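Local structure of O-methyltransferase, putative (Bacillus cereus, 3DUW) at residues A[190-204]-A[210-222]. The protein binds S-adenosylhomocysteine and probably transfers a methyl group from S-adenosylmethionine to a hydroxyl of an acceptor substrate. Sequence-based numbering, arbitrary orientation.
Sequences FYELIAAEPRVSATA and SKGYDGFIMAVVK
Val220 O is gripped twice: Ser201 N donates to Val220 O across the strands at 3.1 Å, and a water that also bonds Ser201 OG donates to it as well. The Ser201 N bond belongs to the antiparallel hairpin of strands 200-209 and 214-221, which forms one edge of the Rossmann-like methyltransferase sheet within the chain, with 214-221 running antiparallel to 162-166. Ser201-Val220 and Thr203-Met218 (a selenomethionine) are hydrogen-bonded pairs of the hairpin; beyond them Lys222 N reaches Arg199 O at 2.7 Å, and a second water joins Arg199 NH2 to Lys222 O at the solvent-exposed end.

On the face of Val200, Ala202 and Ala204, the smallness of Ala202 and Ala219 lets the two strands' methyls meet, Ala202 CB and Ala219 CB tightly at 3.5 Å; Val200 CG1 packs on Ala219 CB. Ile217 suits the helix interface because CG1, turned beside its backbone N (chi1 -85°), carries CD1 toward helix 190-196, between the rings of Phe190 and Tyr191. Ile194 CD1 meets both CD1 and CG2 of Ile217, tip to tip. Phe190 CE2 is 3.6 Å from Ile217 CD1. Tyr191 supplies a flat aromatic surface and sends its OH to Val168 O. The second subunit also reaches the Ser201 and Thr203 face, where Thr203 OG1 hydrogen-bonds Thr45 O of that chain. Ile217 CD1 forms a CH-pi contact 3.7 Å from the Tyr191 ring centroid, only 12° off the normal.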
ATOM      1  N   PHE A 190      -0.245   7.278 -18.553  1.00  7.96           N
ATOM      2  CA  PHE A 190       0.633   7.032 -17.411  1.00  8.15           C
ATOM      3  C   PHE A 190       0.912   5.529 -17.254  1.00  7.43           C
ATOM      4  O   PHE A 190       2.068   5.119 -17.150  1.00  8.21           O
ATOM      5  CB  PHE A 190      -0.050   7.626 -16.170  1.00  8.18           C
ATOM      6  CG  PHE A 190       0.726   7.496 -14.887  1.00  8.62           C
ATOM      7  CD1 PHE A 190       2.064   7.860 -14.801  1.00 13.38           C
ATOM      8  CD2 PHE A 190       0.071   7.091 -13.725  1.00 10.39           C
ATOM      9  CE1 PHE A 190       2.736   7.826 -13.569  1.00 14.74           C
ATOM     10  CE2 PHE A 190       0.730   7.057 -12.498  1.00  7.90           C
ATOM     11  CZ  PHE A 190       2.061   7.423 -12.415  1.00 12.12           C
ATOM     12  N   TYR A 191      -0.139   4.711 -17.247  1.00  8.19           N
ATOM     13  CA  TYR A 191       0.026   3.258 -17.131  1.00  7.50           C
ATOM     14  C   TYR A 191       0.916   2.759 -18.274  1.00  7.04           C
ATOM     15  O   TYR A 191       1.856   1.989 -18.064  1.00  8.41           O
ATOM     16  CB  TYR A 191      -1.329   2.545 -17.229  1.00  7.19           C
ATOM     17  CG  TYR A 191      -2.149   2.483 -15.956  1.00  6.61           C
ATOM     18  CD1 TYR A 191      -2.013   1.419 -15.065  1.00  6.97           C
ATOM     19  CD2 TYR A 191      -3.108   3.454 -15.678  1.00  6.42           C
ATOM     20  CE1 TYR A 191      -2.824   1.321 -13.931  1.00  7.42           C
ATOM     21  CE2 TYR A 191      -3.921   3.369 -14.551  1.00  7.12           C
ATOM     22  CZ  TYR A 191      -3.774   2.295 -13.682  1.00  7.27           C
ATOM     23  OH  TYR A 191      -4.592   2.183 -12.576  1.00  8.02           O
ATOM     24  N   GLU A 192       0.610   3.207 -19.487  1.00  8.14           N
ATOM     25  CA  GLU A 192       1.362   2.805 -20.670  1.00  9.36           C
ATOM     26  C   GLU A 192       2.838   3.182 -20.599  1.00  9.03           C
ATOM     27  O   GLU A 192       3.701   2.388 -20.966  1.00 10.21           O
ATOM     28  CB  GLU A 192       0.723   3.421 -21.917  1.00 10.59           C
ATOM     29  CG  GLU A 192      -0.643   2.840 -22.255  1.00 11.73           C
ATOM     30  CD  GLU A 192      -1.456   3.743 -23.167  1.00 14.63           C
ATOM     31  OE1 GLU A 192      -0.881   4.686 -23.747  1.00 17.47           O
ATOM     32  OE2 GLU A 192      -2.673   3.510 -23.307  1.00 14.55           O
ATOM     33  N   LEU A 193       3.133   4.389 -20.131  1.00  8.96           N
ATOM     34  CA  LEU A 193       4.520   4.824 -20.030  1.00  9.53           C
ATOM     35  C   LEU A 193       5.294   4.012 -19.006  1.00 10.58           C
ATOM     36  O   LEU A 193       6.468   3.698 -19.206  1.00 10.61           O
ATOM     37  CB  LEU A 193       4.583   6.307 -19.687  1.00 10.59           C
ATOM     38  CG  LEU A 193       4.411   7.198 -20.914  1.00 12.47           C
ATOM     39  CD1 LEU A 193       4.230   8.637 -20.480  1.00 13.50           C
ATOM     40  CD2 LEU A 193       5.633   7.051 -21.818  1.00 13.25           C
ATOM     41  N   ILE A 194       4.639   3.682 -17.899  1.00 10.02           N
ATOM     42  CA  ILE A 194       5.273   2.877 -16.869  1.00 10.29           C
ATOM     43  C   ILE A 194       5.661   1.536 -17.485  1.00 11.79           C
ATOM     44  O   ILE A 194       6.764   1.036 -17.266  1.00 11.62           O
ATOM     45  CB  ILE A 194       4.315   2.646 -15.681  1.00 11.03           C
ATOM     46  CG1 ILE A 194       4.083   3.966 -14.943  1.00 11.62           C
ATOM     47  CG2 ILE A 194       4.886   1.586 -14.748  1.00 12.77           C
ATOM     48  CD1 ILE A 194       2.989   3.897 -13.890  1.00 13.51           C
ATOM     49  N   ALA A 195       4.752   0.966 -18.269  1.00 10.66           N
ATOM     50  CA  ALA A 195       5.001  -0.312 -18.926  1.00 14.13           C
ATOM     51  C   ALA A 195       6.154  -0.208 -19.921  1.00 15.23           C
ATOM     52  O   ALA A 195       6.887  -1.176 -20.135  1.00 18.33           O
ATOM     53  CB  ALA A 195       3.739  -0.783 -19.639  1.00 14.52           C
ATOM     54  N   ALA A 196       6.316   0.966 -20.523  1.00 15.50           N
ATOM     55  CA  ALA A 196       7.375   1.189 -21.504  1.00 16.21           C
ATOM     56  C   ALA A 196       8.733   1.526 -20.887  1.00 17.17           C
ATOM     57  O   ALA A 196       9.747   1.527 -21.587  1.00 18.53           O
ATOM     58  CB  ALA A 196       6.957   2.291 -22.472  1.00 17.54           C
ATOM     59  N   GLU A 197       8.757   1.818 -19.588  1.00 14.47           N
ATOM     60  CA  GLU A 197      10.004   2.152 -18.898  1.00 13.59           C
ATOM     61  C   GLU A 197      10.534   0.938 -18.130  1.00 13.77           C
ATOM     62  O   GLU A 197      10.017   0.580 -17.074  1.00 12.69           O
ATOM     63  CB  GLU A 197       9.780   3.327 -17.936  1.00 12.52           C
ATOM     64  CG  GLU A 197       9.506   4.663 -18.629  1.00 16.84           C
ATOM     65  CD  GLU A 197      10.771   5.393 -19.069  1.00 18.71           C
ATOM     66  OE1 GLU A 197      11.837   4.752 -19.181  1.00 17.69           O
ATOM     67  OE2 GLU A 197      10.692   6.616 -19.319  1.00 20.37           O
ATOM     68  N   PRO A 198      11.585   0.287 -18.656  1.00 14.31           N
ATOM     69  CA  PRO A 198      12.168  -0.889 -18.003  1.00 14.40           C
ATOM     70  C   PRO A 198      12.703  -0.624 -16.598  1.00 13.72           C
ATOM     71  O   PRO A 198      12.827  -1.542 -15.792  1.00 14.47           O
ATOM     72  CB  PRO A 198      13.278  -1.302 -18.967  1.00 15.20           C
ATOM     73  CG  PRO A 198      12.774  -0.833 -20.289  1.00 18.31           C
ATOM     74  CD  PRO A 198      12.231   0.531 -19.956  1.00 14.82           C
ATOM     75  N   ARG A 199      13.021   0.631 -16.307  1.00 13.06           N
ATOM     76  CA  ARG A 199      13.562   0.981 -15.000  1.00 13.67           C
ATOM     77  C   ARG A 199      12.503   1.129 -13.911  1.00 13.07           C
ATOM     78  O   ARG A 199      12.834   1.427 -12.766  1.00 12.98           O
ATOM     79  CB  ARG A 199      14.376   2.269 -15.114  1.00 15.56           C
ATOM     80  CG  ARG A 199      13.619   3.405 -15.769  1.00 20.32           C
ATOM     81  CD  ARG A 199      14.548   4.522 -16.215  1.00 20.94           C
ATOM     82  NE  ARG A 199      15.352   5.052 -15.117  1.00 23.20           N
ATOM     83  CZ  ARG A 199      15.999   6.212 -15.161  1.00 21.38           C
ATOM     84  NH1 ARG A 199      15.934   6.967 -16.250  1.00 22.92           N
ATOM     85  NH2 ARG A 199      16.704   6.619 -14.116  1.00 22.96           N
ATOM     86  N   VAL A 200      11.238   0.906 -14.256  1.00 11.37           N
ATOM     87  CA  VAL A 200      10.161   1.042 -13.276  1.00 12.70           C
ATOM     88  C   VAL A 200       9.219  -0.160 -13.251  1.00 13.66           C
ATOM     89  O   VAL A 200       8.721  -0.591 -14.292  1.00 15.29           O
ATOM     90  CB  VAL A 200       9.320   2.315 -13.551  1.00 13.34           C
ATOM     91  CG1 VAL A 200       8.213   2.453 -12.514  1.00 13.94           C
ATOM     92  CG2 VAL A 200      10.212   3.543 -13.532  1.00 13.71           C
ATOM     93  N   SER A 201       8.987  -0.697 -12.056  1.00 11.80           N
ATOM     94  CA  SER A 201       8.086  -1.830 -11.864  1.00 12.18           C
ATOM     95  C   SER A 201       6.953  -1.320 -10.982  1.00 10.19           C
ATOM     96  O   SER A 201       7.198  -0.671  -9.965  1.00  9.94           O
ATOM     97  CB  SER A 201       8.814  -2.987 -11.177  1.00 14.60           C
ATOM     98  OG  SER A 201       9.314  -2.600  -9.911  1.00 22.21           O
ATOM     99  N   ALA A 202       5.716  -1.619 -11.360  1.00  8.04           N
ATOM    100  CA  ALA A 202       4.585  -1.112 -10.599  1.00  7.59           C
ATOM    101  C   ALA A 202       3.381  -2.027 -10.529  1.00  6.58           C
ATOM    102  O   ALA A 202       3.270  -3.019 -11.248  1.00  7.04           O
ATOM    103  CB  ALA A 202       4.149   0.234 -11.190  1.00  8.89           C
ATOM    104  N   THR A 203       2.482  -1.662  -9.626  1.00  6.92           N
ATOM    105  CA  THR A 203       1.212  -2.338  -9.473  1.00  6.03           C
ATOM    106  C   THR A 203       0.211  -1.231  -9.177  1.00  6.42           C
ATOM    107  O   THR A 203       0.585  -0.069  -8.991  1.00  6.87           O
ATOM    108  CB  THR A 203       1.192  -3.360  -8.313  1.00  7.24           C
ATOM    109  OG1 THR A 203      -0.023  -4.119  -8.400  1.00  8.59           O
ATOM    110  CG2 THR A 203       1.253  -2.665  -6.951  1.00  8.85           C
ATOM    111  N   ALA A 204      -1.065  -1.585  -9.165  1.00  6.63           N
ATOM    112  CA  ALA A 204      -2.104  -0.624  -8.834  1.00  6.25           C
ATOM    113  C   ALA A 204      -3.188  -1.345  -8.058  1.00  6.47           C
ATOM    114  O   ALA A 204      -3.558  -2.471  -8.398  1.00  7.28           O
ATOM    115  CB  ALA A 204      -2.701   0.002 -10.096  1.00  8.17           C
ATOM    116  N   SER A 210     -14.381   6.749   1.822  1.00  8.78           N
ATOM    117  CA  SER A 210     -15.115   8.006   1.879  1.00 10.43           C
ATOM    118  C   SER A 210     -15.068   8.848   0.607  1.00 11.08           C
ATOM    119  O   SER A 210     -15.968   9.656   0.369  1.00 11.47           O
ATOM    120  CB  SER A 210     -14.623   8.843   3.061  1.00 11.44           C
ATOM    121  OG  SER A 210     -13.239   9.113   2.959  1.00 14.96           O
ATOM    122  N   LYS A 211     -14.032   8.667  -0.211  1.00  9.78           N
ATOM    123  CA  LYS A 211     -13.911   9.435  -1.449  1.00 10.76           C
ATOM    124  C   LYS A 211     -14.525   8.719  -2.644  1.00 11.65           C
ATOM    125  O   LYS A 211     -14.545   9.251  -3.754  1.00 15.33           O
ATOM    126  CB  LYS A 211     -12.438   9.756  -1.741  1.00  9.92           C
ATOM    127  CG  LYS A 211     -11.800  10.669  -0.712  1.00  9.43           C
ATOM    128  CD  LYS A 211     -10.396  11.109  -1.117  1.00  8.27           C
ATOM    129  CE  LYS A 211     -10.401  11.947  -2.389  1.00  9.47           C
ATOM    130  NZ  LYS A 211      -9.042  12.499  -2.673  1.00  8.18           N
ATOM    131  N   GLY A 212     -15.037   7.517  -2.417  1.00 10.32           N
ATOM    132  CA  GLY A 212     -15.635   6.773  -3.503  1.00  9.91           C
ATOM    133  C   GLY A 212     -14.741   5.661  -4.013  1.00  9.89           C
ATOM    134  O   GLY A 212     -13.857   5.173  -3.307  1.00  9.37           O
ATOM    135  N   TYR A 213     -14.973   5.282  -5.262  1.00  9.47           N
ATOM    136  CA  TYR A 213     -14.242   4.208  -5.918  1.00  8.84           C
ATOM    137  C   TYR A 213     -13.131   4.791  -6.786  1.00  8.33           C
ATOM    138  O   TYR A 213     -13.396   5.492  -7.760  1.00  8.84           O
ATOM    139  CB  TYR A 213     -15.256   3.389  -6.729  1.00  8.46           C
ATOM    140  CG  TYR A 213     -14.710   2.412  -7.744  1.00  9.07           C
ATOM    141  CD1 TYR A 213     -13.549   1.675  -7.505  1.00  8.63           C
ATOM    142  CD2 TYR A 213     -15.393   2.196  -8.939  1.00  9.58           C
ATOM    143  CE1 TYR A 213     -13.084   0.749  -8.439  1.00  8.11           C
ATOM    144  CE2 TYR A 213     -14.943   1.279  -9.869  1.00  8.77           C
ATOM    145  CZ  TYR A 213     -13.792   0.561  -9.619  1.00  8.80           C
ATOM    146  OH  TYR A 213     -13.354  -0.325 -10.566  1.00  8.87           O
ATOM    147  N   ASP A 214     -11.886   4.511  -6.411  1.00  8.42           N
ATOM    148  CA  ASP A 214     -10.725   5.023  -7.134  1.00  7.42           C
ATOM    149  C   ASP A 214      -9.566   4.040  -6.962  1.00  6.77           C
ATOM    150  O   ASP A 214      -9.778   2.831  -6.934  1.00  7.74           O
ATOM    151  CB  ASP A 214     -10.349   6.410  -6.587  1.00  7.75           C
ATOM    152  CG  ASP A 214      -9.735   7.320  -7.640  1.00  7.20           C
ATOM    153  OD1 ASP A 214      -9.174   6.812  -8.639  1.00  7.25           O
ATOM    154  OD2 ASP A 214      -9.801   8.555  -7.450  1.00  7.72           O
ATOM    155  N   GLY A 215      -8.348   4.549  -6.845  1.00  7.04           N
ATOM    156  CA  GLY A 215      -7.213   3.659  -6.695  1.00  7.31           C
ATOM    157  C   GLY A 215      -5.890   4.372  -6.882  1.00  6.31           C
ATOM    158  O   GLY A 215      -5.850   5.544  -7.248  1.00  6.97           O
ATOM    159  N   PHE A 216      -4.803   3.651  -6.644  1.00  6.42           N
ATOM    160  CA  PHE A 216      -3.478   4.230  -6.773  1.00  6.57           C
ATOM    161  C   PHE A 216      -2.454   3.275  -7.357  1.00  6.71           C
ATOM    162  O   PHE A 216      -2.599   2.048  -7.291  1.00  5.88           O
ATOM    163  CB  PHE A 216      -2.963   4.712  -5.409  1.00  6.98           C
ATOM    164  CG  PHE A 216      -2.656   3.594  -4.445  1.00  6.78           C
ATOM    165  CD1 PHE A 216      -3.677   2.942  -3.757  1.00  7.32           C
ATOM    166  CD2 PHE A 216      -1.341   3.186  -4.234  1.00  6.73           C
ATOM    167  CE1 PHE A 216      -3.393   1.897  -2.872  1.00  7.41           C
ATOM    168  CE2 PHE A 216      -1.046   2.146  -3.353  1.00  8.59           C
ATOM    169  CZ  PHE A 216      -2.075   1.501  -2.671  1.00  8.37           C
ATOM    170  N   ILE A 217      -1.422   3.867  -7.943  1.00  6.50           N
ATOM    171  CA  ILE A 217      -0.310   3.125  -8.501  1.00  6.79           C
ATOM    172  C   ILE A 217       0.862   3.278  -7.533  1.00  6.73           C
ATOM    173  O   ILE A 217       1.072   4.348  -6.954  1.00  6.66           O
ATOM    174  CB  ILE A 217       0.110   3.690  -9.883  1.00  6.80           C
ATOM    175  CG1 ILE A 217      -0.753   3.068 -10.985  1.00  7.36           C
ATOM    176  CG2 ILE A 217       1.598   3.437 -10.134  1.00  7.91           C
ATOM    177  CD1 ILE A 217      -0.637   3.768 -12.329  1.00  8.58           C
HETATM  178  N   MSE A 218       1.585   2.188  -7.320  1.00  6.98           N
HETATM  179  CA  MSE A 218       2.778   2.212  -6.485  1.00  6.92           C
HETATM  180  C   MSE A 218       3.856   1.619  -7.374  1.00  7.69           C
HETATM  181  O   MSE A 218       3.736   0.484  -7.842  1.00  7.69           O
HETATM  182  CB  MSE A 218       2.618   1.382  -5.207  1.00  7.59           C
HETATM  183  CG  MSE A 218       3.867   1.419  -4.326  1.00  7.76           C
HETATM  184 SE   MSE A 218       3.620   0.692  -2.553  1.00  9.79          SE
HETATM  185  CE  MSE A 218       3.931  -1.169  -2.967  1.00 10.64           C
ATOM    186  N   ALA A 219       4.893   2.408  -7.627  1.00  8.12           N
ATOM    187  CA  ALA A 219       5.989   1.993  -8.484  1.00  8.39           C
ATOM    188  C   ALA A 219       7.325   2.169  -7.789  1.00  8.58           C
ATOM    189  O   ALA A 219       7.478   3.017  -6.909  1.00  9.28           O
ATOM    190  CB  ALA A 219       5.970   2.809  -9.769  1.00  9.00           C
ATOM    191  N   VAL A 220       8.290   1.354  -8.192  1.00  9.39           N
ATOM    192  CA  VAL A 220       9.627   1.428  -7.631  1.00  9.77           C
ATOM    193  C   VAL A 220      10.624   1.519  -8.776  1.00  9.97           C
ATOM    194  O   VAL A 220      10.539   0.766  -9.749  1.00 10.17           O
ATOM    195  CB  VAL A 220       9.955   0.190  -6.767  1.00 10.94           C
ATOM    196  CG1 VAL A 220      11.384   0.280  -6.249  1.00 14.10           C
ATOM    197  CG2 VAL A 220       8.985   0.096  -5.603  1.00 12.01           C
ATOM    198  N   VAL A 221      11.556   2.457  -8.657  1.00  9.77           N
ATOM    199  CA  VAL A 221      12.579   2.660  -9.667  1.00 11.08           C
ATOM    200  C   VAL A 221      13.735   1.699  -9.418  1.00 11.78           C
ATOM    201  O   VAL A 221      14.174   1.526  -8.281  1.00 12.16           O
ATOM    202  CB  VAL A 221      13.115   4.106  -9.622  1.00  9.96           C
ATOM    203  CG1 VAL A 221      14.203   4.292 -10.668  1.00 12.11           C
ATOM    204  CG2 VAL A 221      11.975   5.089  -9.861  1.00 11.85           C
ATOM    205  N   LYS A 222      14.216   1.081 -10.491  1.00 14.00           N
ATOM    206  CA  LYS A 222      15.325   0.136 -10.420  1.00 18.18           C
ATOM    207  C   LYS A 222      16.580   0.761 -11.024  1.00 19.32           C
ATOM    208  O   LYS A 222      16.437   1.772 -11.745  1.00 20.19           O
ATOM    209  CB  LYS A 222      14.979  -1.139 -11.188  1.00 19.05           C
ATOM    210  CG  LYS A 222      16.100  -2.162 -11.228  1.00 20.92           C
ATOM    211  CD  LYS A 222      16.202  -2.825 -12.596  1.00 20.01           C
ATOM    212  CE  LYS A 222      16.540  -1.809 -13.682  1.00 21.19           C
ATOM    213  NZ  LYS A 222      17.814  -1.082 -13.407  1.00 22.54           N
TER
HETATM  214  O   HOH W   1      17.257   4.415 -12.683  1.00 22.78           O
HETATM  215  O   HOH W   2      11.945  -1.450 -10.672  1.00 22.15           O